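Local structure of protein argonaute 5 (Arabidopsis thaliana, 4G0O) at residues N7-T12 with V130-R135; S13-S18 with I52-C57; F19-D24 with L83-G88. The protein probably binds the 5' end of guide small RNAs through this MID domain, whose nucleotide specificity loop helps sort the RNAs by their first base. One frame throughout, in Å; residues are numbered along the deposited sequence.

Interaction 1: residues N7-T12 with V130-R135; sequences NGAKVT and VKTGGR. With SO4 (sulfate ion), chain C.
Thr132 lays its CG2 methyl over Ala9 CB and against Val11. The contact with Val11 is tight, Thr132 CG2 to Val11 CG2 being 3.3 Å, and the two side chains meet at about a right angle. In Thr132 OG1 is beside the backbone N (chi1 -54°), leaving CG2 anti to it and turned to residues 7-12. OG1 instead bonds Ile128 O in the last turn of the helix. Ala9 CB also rests on the Thr132 carbonyl, 3.5 Å from its O.

Gly133 ends helix 118-131 in a Schellman motif, with a positive phi of 104°. Gly134 then passes so close to the other segment that a CB would clash with Asn7 O. Past it, Asn7 and Arg135 form an antiparallel hydrogen-bonded pair. Arg135 N reaches Asn7 O at 3.0 Å, and Asn7 N reaches Arg135 O at 3.2 Å. Asn7 O takes a second bond from Asn129 ND2. The Arg135 side chain folds back, bringing NH2 within 3.3 Å of Asn7 CB.

At the other side of the turn Lys131 NZ donates to sulfate O3 at 2.8 Å and weakly to O2. It also bonds Ser105 O, and Lys94 NZ lies close. Such a lysine-lined anion site at the end of this helix is typical of the pocket for the guide 5' phosphate in Argonaute MID domains, and the sulfate probably mimics that phosphate.

Interaction 2: residues S13-S18 with I52-C57; sequences SWTCVS and IPFISC
Phe54, Ile55 and Thr15 bury the most surface here. The Phe54 ring takes Cys16 CB squarely over one face, 3.4 Å from the ring centroid and 2° off the normal. This is a CH-pi contact. Cys16 SG, anti to its own backbone N (chi1 175°), lies over the same ring, 4.5 Å from the centroid, as a sulfur-aromatic contact. At the ring edge Phe54 CZ meets Trp14 CZ3 at 3.3 Å. The two rings touch rim to rim, with planes 68° apart, and neither covers the other. Trp14 NE1 is held by Lys47 O.

Ile55 works on the opposite face of the sheet. Its CG1 packs on Val17 CG2 at 3.6 Å. Helix 62-72 covers this pair through Ile69.

Thr15 OG1 donates to Ile52 O at 2.9 Å, from above the carbonyl plane. Its CG2 meets Ile52 CG1.

The backbones run parallel. Ile55 N bonds Cys16 O, Ser18 N bonds Ile55 O at 2.9 Å, and Cys57 N bonds Ser18 O. A water bonds Ser18 OG and, weakly, Ser56 OG. Ser18 OG is also bonded to Ser20 N.

The backbone ladder thus fixes the register, and Thr15 adds a hydroxyl clasp where the chains diverge. Phe54 with Trp14 and Cys16, and Ile55 with Val17, pack through apolar groups and sulfur, with a hydroxyl bond at the Thr15 end and the two serines and a water at the Ser18 end.

Interaction 3: residues F19-D24 with L83-G88; sequences FSTRID and LPDVTG
The carboxylate of Asp85 is gripped by three successive residues of 19-24. Ser20 OG donates to Asp85 OD2 at 2.6 Å. Thr21 N donates to Asp85 OD1 at 2.9 Å, and Arg22 N adds a weak bond to the same oxygen. The first two donors come from the syn side, tilted out of the carboxylate plane. With CG anti to its carbonyl carbon (chi1 -60°), Asp85 can turn both oxygens to this bend. Phe19 CB packs on Pro84 CG at 3.7 Å.

The other side is wet and loose. Arg22 NE makes a long salt bridge to Asp85 OD1, 3.9 Å away, with the guanidinium nearly perpendicular to the carboxylate. One water links NE weakly to OD1, and another joins Thr21 OG1 to OD1. A third bridges Phe19 O and Asp85 N.

With an alanine in place of Asp85, Ser20 OG and Thr21 N would probably lose their acceptor, and Arg22 its charged mate.

Residues 83-88 probably correspond to the nucleotide specificity loop of Argonautes. They run from strand 78-82 to helix 90-101, and residues 19-24 from strand 7-18 to helix 27-42. Pro110 of helix 110-115 touches Ser20 and Asp85, while Ile93 of helix 90-101 packs on Phe19 and Pro84.

All three contacts draw on one run of chain, residues 7-24. Interactions 1 and 2 use successive parts of strand 7-18, and interaction 3 uses the loop after it. The centres of interactions 1 and 2 are about 20 Å apart. Those of interactions 2 and 3 are about 15 Å apart. Interactions 1 and 3 lie on opposite sides of the chain's centre, their centres about 27 Å apart. Interactions 2 and 3 touch where Cys57 packs on Phe19. Interaction 1 encloses both others along the chain, and the segments of 2 and 3 alternate. Strand 7-18 thus runs from the end of helix 118-131 to the loops of interaction 3, and the sulfate lies between that helix end and the probable specificity loop.

Interaction 1: residues N7-T12 with V130-R135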
ATOM      1  N   ASN A   7     -16.252  -4.849   9.451  1.00 32.16           N
ATOM      2  CA  ASN A   7     -16.000  -6.018   8.633  1.00 31.62           C
ATOM      3  C   ASN A   7     -14.645  -5.890   7.921  1.00 29.75           C
ATOM      4  O   ASN A   7     -14.440  -4.984   7.115  1.00 29.19           O
ATOM      5  CB  ASN A   7     -17.165  -6.179   7.655  1.00 35.46           C
ATOM      6  CG  ASN A   7     -16.814  -7.007   6.456  1.00 42.52           C
ATOM      7  OD1 ASN A   7     -16.862  -6.521   5.315  1.00 47.27           O
ATOM      8  ND2 ASN A   7     -16.466  -8.277   6.692  1.00 39.91           N
ATOM      9  N   GLY A   8     -13.711  -6.780   8.243  1.00 30.06           N
ATOM     10  CA  GLY A   8     -12.358  -6.678   7.731  1.00 26.07           C
ATOM     11  C   GLY A   8     -12.246  -7.366   6.387  1.00 31.78           C
ATOM     12  O   GLY A   8     -12.517  -8.559   6.286  1.00 36.40           O
ATOM     13  N   ALA A   9     -11.867  -6.626   5.346  1.00 27.59           N
ATOM     14  CA  ALA A   9     -11.767  -7.228   4.011  1.00 32.37           C
ATOM     15  C   ALA A   9     -10.731  -8.349   3.999  1.00 27.74           C
ATOM     16  O   ALA A   9      -9.902  -8.445   4.902  1.00 31.51           O
ATOM     17  CB  ALA A   9     -11.432  -6.173   2.952  1.00 29.06           C
ATOM     18  N   LYS A  10     -10.781  -9.209   2.989  1.00 37.24           N
ATOM     19  CA  LYS A  10      -9.747 -10.231   2.853  1.00 34.05           C
ATOM     20  C   LYS A  10      -8.902  -9.997   1.601  1.00 28.84           C
ATOM     21  O   LYS A  10      -9.419  -9.981   0.487  1.00 30.57           O
ATOM     22  CB  LYS A  10     -10.347 -11.638   2.859  1.00 27.15           C
ATOM     23  CG  LYS A  10      -9.310 -12.747   2.643  1.00 33.13           C
ATOM     24  CD  LYS A  10     -10.000 -14.097   2.443  1.00 41.63           C
ATOM     25  CE  LYS A  10      -9.008 -15.235   2.206  1.00 40.64           C
ATOM     26  NZ  LYS A  10      -9.736 -16.501   1.855  1.00 38.91           N
ATOM     27  N   VAL A  11      -7.598  -9.830   1.800  1.00 29.21           N
ATOM     28  CA  VAL A  11      -6.672  -9.559   0.702  1.00 31.64           C
ATOM     29  C   VAL A  11      -5.783 -10.766   0.422  1.00 27.50           C
ATOM     30  O   VAL A  11      -5.034 -11.203   1.295  1.00 27.91           O
ATOM     31  CB  VAL A  11      -5.766  -8.335   1.012  1.00 28.06           C
ATOM     32  CG1 VAL A  11      -4.873  -8.018  -0.157  1.00 29.61           C
ATOM     33  CG2 VAL A  11      -6.601  -7.140   1.334  1.00 28.79           C
ATOM     34  N   THR A  12      -5.860 -11.278  -0.805  1.00 27.10           N
ATOM     35  CA  THR A  12      -5.059 -12.420  -1.259  1.00 33.59           C
ATOM     36  C   THR A  12      -3.965 -12.014  -2.264  1.00 29.57           C
ATOM     37  O   THR A  12      -2.925 -12.669  -2.375  1.00 32.06           O
ATOM     38  CB  THR A  12      -5.952 -13.486  -1.935  1.00 32.29           C
ATOM     39  OG1 THR A  12      -7.114 -13.728  -1.128  1.00 36.38           O
ATOM     40  CG2 THR A  12      -5.190 -14.791  -2.113  1.00 38.44           C
ATOM     41  N   VAL A 130     -11.355  -0.076   3.820  1.00 22.57           N
ATOM     42  CA  VAL A 130     -12.410   0.427   2.948  1.00 25.25           C
ATOM     43  C   VAL A 130     -12.083   0.314   1.445  1.00 26.89           C
ATOM     44  O   VAL A 130     -12.947  -0.074   0.663  1.00 26.62           O
ATOM     45  CB  VAL A 130     -12.799   1.846   3.309  1.00 26.12           C
ATOM     46  CG1 VAL A 130     -11.626   2.542   3.890  1.00 28.98           C
ATOM     47  CG2 VAL A 130     -13.328   2.598   2.084  1.00 32.20           C
ATOM     48  N   LYS A 131     -10.844   0.624   1.056  1.00 24.40           N
ATOM     49  CA  LYS A 131     -10.415   0.518  -0.337  1.00 27.62           C
ATOM     50  C   LYS A 131     -10.535  -0.895  -0.887  1.00 26.93           C
ATOM     51  O   LYS A 131     -10.674  -1.086  -2.096  1.00 29.62           O
ATOM     52  CB  LYS A 131      -8.959   0.986  -0.498  1.00 27.72           C
ATOM     53  CG  LYS A 131      -8.806   2.481  -0.484  1.00 27.43           C
ATOM     54  CD  LYS A 131      -7.361   2.900  -0.572  1.00 29.19           C
ATOM     55  CE  LYS A 131      -7.249   4.388  -0.344  1.00 32.10           C
ATOM     56  NZ  LYS A 131      -6.227   4.971  -1.224  1.00 32.22           N
ATOM     57  N   THR A 132     -10.456  -1.871   0.012  1.00 26.14           N
ATOM     58  CA  THR A 132     -10.428  -3.294  -0.328  1.00 28.57           C
ATOM     59  C   THR A 132     -11.811  -3.927  -0.167  1.00 31.24           C
ATOM     60  O   THR A 132     -11.997  -5.129  -0.367  1.00 30.52           O
ATOM     61  CB  THR A 132      -9.422  -4.029   0.601  1.00 30.01           C
ATOM     62  OG1 THR A 132      -8.156  -3.373   0.531  1.00 39.14           O
ATOM     63  CG2 THR A 132      -9.219  -5.444   0.157  1.00 40.41           C
ATOM     64  N   GLY A 133     -12.793  -3.122   0.208  1.00 29.56           N
ATOM     65  CA  GLY A 133     -14.142  -3.639   0.315  1.00 29.08           C
ATOM     66  C   GLY A 133     -14.657  -3.892   1.714  1.00 26.50           C
ATOM     67  O   GLY A 133     -15.768  -4.381   1.871  1.00 28.09           O
ATOM     68  N   GLY A 134     -13.862  -3.562   2.730  1.00 28.99           N
ATOM     69  CA  GLY A 134     -14.289  -3.701   4.105  1.00 23.14           C
ATOM     70  C   GLY A 134     -15.195  -2.568   4.541  1.00 28.51           C
ATOM     71  O   GLY A 134     -15.480  -1.658   3.754  1.00 27.57           O
ATOM     72  N   ARG A 135     -15.635  -2.617   5.801  1.00 26.13           N
ATOM     73  CA  ARG A 135     -16.462  -1.578   6.414  1.00 24.23           C
ATOM     74  C   ARG A 135     -15.819  -1.098   7.707  1.00 27.52           C
ATOM     75  O   ARG A 135     -15.382  -1.915   8.540  1.00 26.05           O
ATOM     76  CB  ARG A 135     -17.833  -2.145   6.790  1.00 35.82           C
ATOM     77  CG  ARG A 135     -18.972  -1.892   5.815  1.00 43.62           C
ATOM     78  CD  ARG A 135     -20.229  -2.590   6.343  1.00 48.87           C
ATOM     79  NE  ARG A 135     -20.017  -4.035   6.460  1.00 52.89           N
ATOM     80  CZ  ARG A 135     -20.743  -4.861   7.216  1.00 51.26           C
ATOM     81  NH1 ARG A 135     -21.752  -4.401   7.955  1.00 50.26           N
ATOM     82  NH2 ARG A 135     -20.448  -6.158   7.232  1.00 49.09           N
TER
HETATM   83  S   SO4 C 701      -4.749   7.779   0.139  1.00 57.30           S
HETATM   84  O1  SO4 C 701      -3.766   8.482   0.970  1.00 47.58           O
HETATM   85  O2  SO4 C 701      -4.090   7.377  -1.133  1.00 39.77           O
HETATM   86  O3  SO4 C 701      -5.293   6.624   0.873  1.00 30.79           O
HETATM   87  O4  SO4 C 701      -5.888   8.668  -0.137  1.00 48.19           O

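Interaction 2: residues S13-S18 with I52-C57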
ATOM      1  N   SER A  13      -4.216 -10.939  -3.004  1.00 27.05           N
ATOM      2  CA  SER A  13      -3.275 -10.462  -4.007  1.00 27.95           C
ATOM      3  C   SER A  13      -2.835  -9.021  -3.714  1.00 23.48           C
ATOM      4  O   SER A  13      -3.618  -8.086  -3.827  1.00 23.05           O
ATOM      5  CB  SER A  13      -3.919 -10.552  -5.395  1.00 29.86           C
ATOM      6  OG  SER A  13      -2.958 -10.381  -6.420  1.00 32.77           O
ATOM      7  N   TRP A  14      -1.584  -8.851  -3.314  1.00 25.80           N
ATOM      8  CA  TRP A  14      -1.072  -7.532  -2.957  1.00 27.43           C
ATOM      9  C   TRP A  14       0.436  -7.514  -3.188  1.00 27.62           C
ATOM     10  O   TRP A  14       1.068  -8.565  -3.252  1.00 29.02           O
ATOM     11  CB  TRP A  14      -1.395  -7.186  -1.489  1.00 23.11           C
ATOM     12  CG  TRP A  14      -0.604  -8.021  -0.521  1.00 26.68           C
ATOM     13  CD1 TRP A  14      -0.956  -9.231  -0.001  1.00 27.46           C
ATOM     14  CD2 TRP A  14       0.702  -7.725   0.008  1.00 29.08           C
ATOM     15  NE1 TRP A  14       0.045  -9.704   0.823  1.00 27.71           N
ATOM     16  CE2 TRP A  14       1.070  -8.798   0.840  1.00 23.95           C
ATOM     17  CE3 TRP A  14       1.586  -6.654  -0.143  1.00 25.46           C
ATOM     18  CZ2 TRP A  14       2.280  -8.831   1.507  1.00 26.32           C
ATOM     19  CZ3 TRP A  14       2.781  -6.693   0.524  1.00 24.53           C
ATOM     20  CH2 TRP A  14       3.119  -7.770   1.341  1.00 22.83           C
ATOM     21  N   THR A  15       1.006  -6.326  -3.339  1.00 24.64           N
ATOM     22  CA  THR A  15       2.457  -6.181  -3.361  1.00 26.96           C
ATOM     23  C   THR A  15       2.828  -4.732  -3.106  1.00 23.37           C
ATOM     24  O   THR A  15       1.956  -3.885  -2.905  1.00 24.29           O
ATOM     25  CB  THR A  15       3.100  -6.692  -4.674  1.00 25.74           C
ATOM     26  OG1 THR A  15       4.525  -6.721  -4.530  1.00 24.71           O
ATOM     27  CG2 THR A  15       2.719  -5.808  -5.851  1.00 23.59           C
ATOM     28  N   CYS A  16       4.123  -4.452  -3.113  1.00 25.53           N
ATOM     29  CA  CYS A  16       4.613  -3.142  -2.728  1.00 21.67           C
ATOM     30  C   CYS A  16       5.563  -2.593  -3.774  1.00 27.49           C
ATOM     31  O   CYS A  16       6.411  -3.328  -4.297  1.00 24.66           O
ATOM     32  CB  CYS A  16       5.346  -3.255  -1.407  1.00 21.10           C
ATOM     33  SG  CYS A  16       6.126  -1.739  -0.852  1.00 22.91           S
ATOM     34  N   VAL A  17       5.423  -1.303  -4.068  1.00 22.31           N
ATOM     35  CA  VAL A  17       6.361  -0.612  -4.944  1.00 26.95           C
ATOM     36  C   VAL A  17       6.916   0.586  -4.233  1.00 26.68           C
ATOM     37  O   VAL A  17       6.180   1.317  -3.555  1.00 25.47           O
ATOM     38  CB  VAL A  17       5.688  -0.089  -6.217  1.00 29.94           C
ATOM     39  CG1 VAL A  17       6.727   0.280  -7.267  1.00 30.94           C
ATOM     40  CG2 VAL A  17       4.799  -1.125  -6.757  1.00 31.31           C
ATOM     41  N   SER A  18       8.211   0.806  -4.411  1.00 22.77           N
ATOM     42  CA  SER A  18       8.854   1.967  -3.832  1.00 26.21           C
ATOM     43  C   SER A  18       9.515   2.840  -4.887  1.00 26.47           C
ATOM     44  O   SER A  18      10.355   2.375  -5.660  1.00 22.61           O
ATOM     45  CB  SER A  18       9.892   1.535  -2.798  1.00 26.18           C
ATOM     46  OG  SER A  18      10.678   2.646  -2.427  1.00 28.82           O
ATOM     47  N   ILE A  52       3.527 -10.803  -6.251  1.00 28.88           N
ATOM     48  CA  ILE A  52       4.788 -10.749  -6.991  1.00 27.89           C
ATOM     49  C   ILE A  52       5.793 -10.085  -6.055  1.00 28.79           C
ATOM     50  O   ILE A  52       5.386  -9.397  -5.115  1.00 28.33           O
ATOM     51  CB  ILE A  52       4.671  -9.942  -8.315  1.00 29.72           C
ATOM     52  CG1 ILE A  52       4.175  -8.524  -8.037  1.00 31.09           C
ATOM     53  CG2 ILE A  52       3.777 -10.664  -9.330  1.00 29.86           C
ATOM     54  CD1 ILE A  52       4.325  -7.578  -9.221  1.00 28.87           C
ATOM     55  N   PRO A  53       7.101 -10.300  -6.283  1.00 29.16           N
ATOM     56  CA  PRO A  53       8.121  -9.733  -5.390  1.00 26.67           C
ATOM     57  C   PRO A  53       8.036  -8.208  -5.310  1.00 26.35           C
ATOM     58  O   PRO A  53       7.596  -7.588  -6.271  1.00 29.27           O
ATOM     59  CB  PRO A  53       9.435 -10.128  -6.081  1.00 29.81           C
ATOM     60  CG  PRO A  53       9.097 -11.349  -6.859  1.00 30.41           C
ATOM     61  CD  PRO A  53       7.705 -11.121  -7.353  1.00 29.19           C
ATOM     62  N   PHE A  54       8.465  -7.614  -4.200  1.00 24.44           N
ATOM     63  CA  PHE A  54       8.469  -6.159  -4.093  1.00 24.96           C
ATOM     64  C   PHE A  54       9.376  -5.567  -5.162  1.00 30.35           C
ATOM     65  O   PHE A  54      10.353  -6.194  -5.580  1.00 29.70           O
ATOM     66  CB  PHE A  54       8.945  -5.695  -2.711  1.00 24.17           C
ATOM     67  CG  PHE A  54       7.944  -5.916  -1.614  1.00 27.65           C
ATOM     68  CD1 PHE A  54       8.155  -5.373  -0.352  1.00 30.53           C
ATOM     69  CD2 PHE A  54       6.790  -6.671  -1.836  1.00 28.16           C
ATOM     70  CE1 PHE A  54       7.231  -5.575   0.672  1.00 28.40           C
ATOM     71  CE2 PHE A  54       5.867  -6.876  -0.817  1.00 29.19           C
ATOM     72  CZ  PHE A  54       6.093  -6.327   0.437  1.00 26.31           C
ATOM     73  N   ILE A  55       9.052  -4.355  -5.591  1.00 31.08           N
ATOM     74  CA  ILE A  55       9.826  -3.674  -6.608  1.00 27.86           C
ATOM     75  C   ILE A  55      10.318  -2.333  -6.067  1.00 33.40           C
ATOM     76  O   ILE A  55       9.589  -1.610  -5.385  1.00 28.66           O
ATOM     77  CB  ILE A  55       8.992  -3.462  -7.897  1.00 33.49           C
ATOM     78  CG1 ILE A  55       7.496  -3.426  -7.580  1.00 37.50           C
ATOM     79  CG2 ILE A  55       9.230  -4.580  -8.884  1.00 33.70           C
ATOM     80  CD1 ILE A  55       6.780  -4.814  -7.577  1.00 34.09           C
ATOM     81  N   SER A  56      11.571  -2.014  -6.350  1.00 33.03           N
ATOM     82  CA  SER A  56      12.110  -0.707  -6.027  1.00 32.46           C
ATOM     83  C   SER A  56      12.724  -0.140  -7.291  1.00 37.79           C
ATOM     84  O   SER A  56      13.530  -0.804  -7.941  1.00 40.03           O
ATOM     85  CB  SER A  56      13.170  -0.814  -4.933  1.00 36.17           C
ATOM     86  OG  SER A  56      13.677   0.467  -4.604  1.00 39.47           O
ATOM     87  N   CYS A  57      12.337   1.075  -7.662  1.00 33.55           N
ATOM     88  CA  CYS A  57      12.833   1.640  -8.908  1.00 35.46           C
ATOM     89  C   CYS A  57      12.839   3.167  -8.828  1.00 38.04           C
ATOM     90  O   CYS A  57      12.227   3.733  -7.914  1.00 37.20           O
ATOM     91  CB  CYS A  57      11.990   1.134 -10.077  1.00 37.84           C
ATOM     92  SG  CYS A  57      10.294   1.698 -10.028  1.00 43.79           S
TER
HETATM   93  O   HOH W   1      13.388   1.912  -1.460  1.00 36.59           O

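Interaction 3: residues F19-D24 with L83-G88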
ATOM      1  N   PHE A  19       9.132   4.109  -4.903  1.00 22.94           N
ATOM      2  CA  PHE A  19       9.797   5.092  -5.737  1.00 26.67           C
ATOM      3  C   PHE A  19      10.722   5.978  -4.900  1.00 28.38           C
ATOM      4  O   PHE A  19      11.164   7.033  -5.344  1.00 31.21           O
ATOM      5  CB  PHE A  19       8.773   5.942  -6.483  1.00 24.08           C
ATOM      6  CG  PHE A  19       7.802   5.133  -7.309  1.00 24.24           C
ATOM      7  CD1 PHE A  19       6.474   4.998  -6.918  1.00 23.40           C
ATOM      8  CD2 PHE A  19       8.225   4.486  -8.457  1.00 23.87           C
ATOM      9  CE1 PHE A  19       5.587   4.257  -7.677  1.00 24.21           C
ATOM     10  CE2 PHE A  19       7.346   3.730  -9.211  1.00 24.35           C
ATOM     11  CZ  PHE A  19       6.021   3.618  -8.823  1.00 23.22           C
ATOM     12  N   SER A  20      11.002   5.556  -3.678  1.00 28.53           N
ATOM     13  CA  SER A  20      11.883   6.334  -2.813  1.00 28.61           C
ATOM     14  C   SER A  20      13.315   5.863  -2.947  1.00 27.30           C
ATOM     15  O   SER A  20      13.590   4.667  -2.983  1.00 28.29           O
ATOM     16  CB  SER A  20      11.472   6.224  -1.355  1.00 29.20           C
ATOM     17  OG  SER A  20      12.473   6.804  -0.528  1.00 24.72           O
ATOM     18  N   THR A  21      14.228   6.820  -3.008  1.00 27.88           N
ATOM     19  CA  THR A  21      15.642   6.519  -3.125  1.00 36.22           C
ATOM     20  C   THR A  21      16.323   6.562  -1.751  1.00 39.59           C
ATOM     21  O   THR A  21      17.347   5.898  -1.494  1.00 38.75           O
ATOM     22  CB  THR A  21      16.299   7.542  -4.046  1.00 35.76           C
ATOM     23  OG1 THR A  21      15.741   7.419  -5.364  1.00 43.72           O
ATOM     24  CG2 THR A  21      17.786   7.324  -4.097  1.00 44.21           C
ATOM     25  N   ARG A  22      15.726   7.337  -0.863  1.00 34.05           N
ATOM     26  CA  ARG A  22      16.372   7.697   0.381  1.00 36.69           C
ATOM     27  C   ARG A  22      16.392   6.562   1.396  1.00 34.57           C
ATOM     28  O   ARG A  22      17.353   6.407   2.148  1.00 41.70           O
ATOM     29  CB  ARG A  22      15.668   8.904   0.981  1.00 34.67           C
ATOM     30  CG  ARG A  22      16.621   9.969   1.418  1.00 46.12           C
ATOM     31  CD  ARG A  22      17.027  10.856   0.253  1.00 46.61           C
ATOM     32  NE  ARG A  22      16.183  12.048   0.194  1.00 55.70           N
ATOM     33  CZ  ARG A  22      16.280  13.076   1.036  1.00 59.64           C
ATOM     34  NH1 ARG A  22      17.191  13.065   2.009  1.00 58.40           N
ATOM     35  NH2 ARG A  22      15.465  14.116   0.907  1.00 59.53           N
ATOM     36  N   ILE A  23      15.333   5.764   1.417  1.00 31.69           N
ATOM     37  CA  ILE A  23      15.123   4.836   2.523  1.00 31.18           C
ATOM     38  C   ILE A  23      15.993   3.608   2.484  1.00 30.92           C
ATOM     39  O   ILE A  23      16.449   3.183   1.424  1.00 31.64           O
ATOM     40  CB  ILE A  23      13.648   4.408   2.646  1.00 27.57           C
ATOM     41  CG1 ILE A  23      13.181   3.730   1.355  1.00 26.13           C
ATOM     42  CG2 ILE A  23      12.794   5.617   2.948  1.00 27.13           C
ATOM     43  CD1 ILE A  23      11.676   3.462   1.326  1.00 26.37           C
ATOM     44  N   ASP A  24      16.229   3.041   3.664  1.00 37.40           N
ATOM     45  CA  ASP A  24      16.958   1.797   3.746  1.00 35.40           C
ATOM     46  C   ASP A  24      16.230   0.755   2.910  1.00 35.97           C
ATOM     47  O   ASP A  24      14.996   0.749   2.849  1.00 36.02           O
ATOM     48  CB  ASP A  24      17.068   1.314   5.185  1.00 38.59           C
ATOM     49  CG  ASP A  24      17.831   0.011   5.288  1.00 50.70           C
ATOM     50  OD1 ASP A  24      17.196  -1.065   5.194  1.00 51.12           O
ATOM     51  OD2 ASP A  24      19.075   0.062   5.425  1.00 56.27           O
ATOM     52  N   LEU A  83       5.830   6.474  -2.066  1.00 20.20           N
ATOM     53  CA  LEU A  83       5.975   7.652  -2.927  1.00 24.18           C
ATOM     54  C   LEU A  83       7.411   8.135  -3.064  1.00 24.98           C
ATOM     55  O   LEU A  83       8.240   7.909  -2.187  1.00 27.18           O
ATOM     56  CB  LEU A  83       5.132   8.816  -2.369  1.00 23.27           C
ATOM     57  CG  LEU A  83       3.623   8.598  -2.319  1.00 27.40           C
ATOM     58  CD1 LEU A  83       2.956   9.639  -1.412  1.00 25.31           C
ATOM     59  CD2 LEU A  83       3.064   8.629  -3.748  1.00 28.78           C
ATOM     60  N   PRO A  84       7.704   8.836  -4.165  1.00 28.99           N
ATOM     61  CA  PRO A  84       9.032   9.432  -4.339  1.00 28.88           C
ATOM     62  C   PRO A  84       9.397  10.326  -3.157  1.00 26.52           C
ATOM     63  O   PRO A  84       8.510  10.725  -2.391  1.00 26.51           O
ATOM     64  CB  PRO A  84       8.858  10.274  -5.603  1.00 24.76           C
ATOM     65  CG  PRO A  84       7.841   9.547  -6.371  1.00 29.59           C
ATOM     66  CD  PRO A  84       6.853   9.045  -5.348  1.00 25.42           C
ATOM     67  N   ASP A  85      10.679  10.625  -2.997  1.00 23.31           N
ATOM     68  CA  ASP A  85      11.098  11.479  -1.893  1.00 32.29           C
ATOM     69  C   ASP A  85      10.611  12.909  -2.080  1.00 29.77           C
ATOM     70  O   ASP A  85      10.276  13.579  -1.112  1.00 28.77           O
ATOM     71  CB  ASP A  85      12.617  11.440  -1.718  1.00 31.37           C
ATOM     72  CG  ASP A  85      13.129  10.038  -1.431  1.00 34.35           C
ATOM     73  OD1 ASP A  85      14.094   9.610  -2.103  1.00 35.26           O
ATOM     74  OD2 ASP A  85      12.557   9.354  -0.547  1.00 31.29           O
ATOM     75  N   VAL A  86      10.573  13.383  -3.321  1.00 29.42           N
ATOM     76  CA  VAL A  86      10.095  14.737  -3.589  1.00 29.27           C
ATOM     77  C   VAL A  86       8.616  14.669  -3.947  1.00 33.39           C
ATOM     78  O   VAL A  86       8.201  13.807  -4.737  1.00 31.66           O
ATOM     79  CB  VAL A  86      10.884  15.401  -4.743  1.00 36.60           C
ATOM     80  CG1 VAL A  86      10.513  16.876  -4.860  1.00 32.24           C
ATOM     81  CG2 VAL A  86      12.391  15.248  -4.521  1.00 31.54           C
ATOM     82  N   THR A  87       7.802  15.537  -3.351  1.00 30.66           N
ATOM     83  CA  THR A  87       6.372  15.458  -3.624  1.00 29.15           C
ATOM     84  C   THR A  87       6.067  16.048  -4.997  1.00 34.68           C
ATOM     85  O   THR A  87       6.899  16.754  -5.561  1.00 36.91           O
ATOM     86  CB  THR A  87       5.499  16.087  -2.497  1.00 36.89           C
ATOM     87  OG1 THR A  87       4.908  17.312  -2.947  1.00 37.27           O
ATOM     88  CG2 THR A  87       6.318  16.316  -1.218  1.00 29.86           C
ATOM     89  N   GLY A  88       4.899  15.727  -5.544  1.00 33.39           N
ATOM     90  CA  GLY A  88       4.505  16.229  -6.851  1.00 35.02           C
ATOM     91  C   GLY A  88       4.110  15.146  -7.845  1.00 38.99           C
ATOM     92  O   GLY A  88       3.585  15.446  -8.922  1.00 37.12           O
TER
HETATM   93  O   HOH W   2      12.474   9.633  -4.873  1.00 28.36           O
HETATM   94  O   HOH W   3      15.152  10.155  -5.038  1.00 35.91           O
HETATM   95  O   HOH W   4      15.927  11.732  -2.915  1.00 35.19           O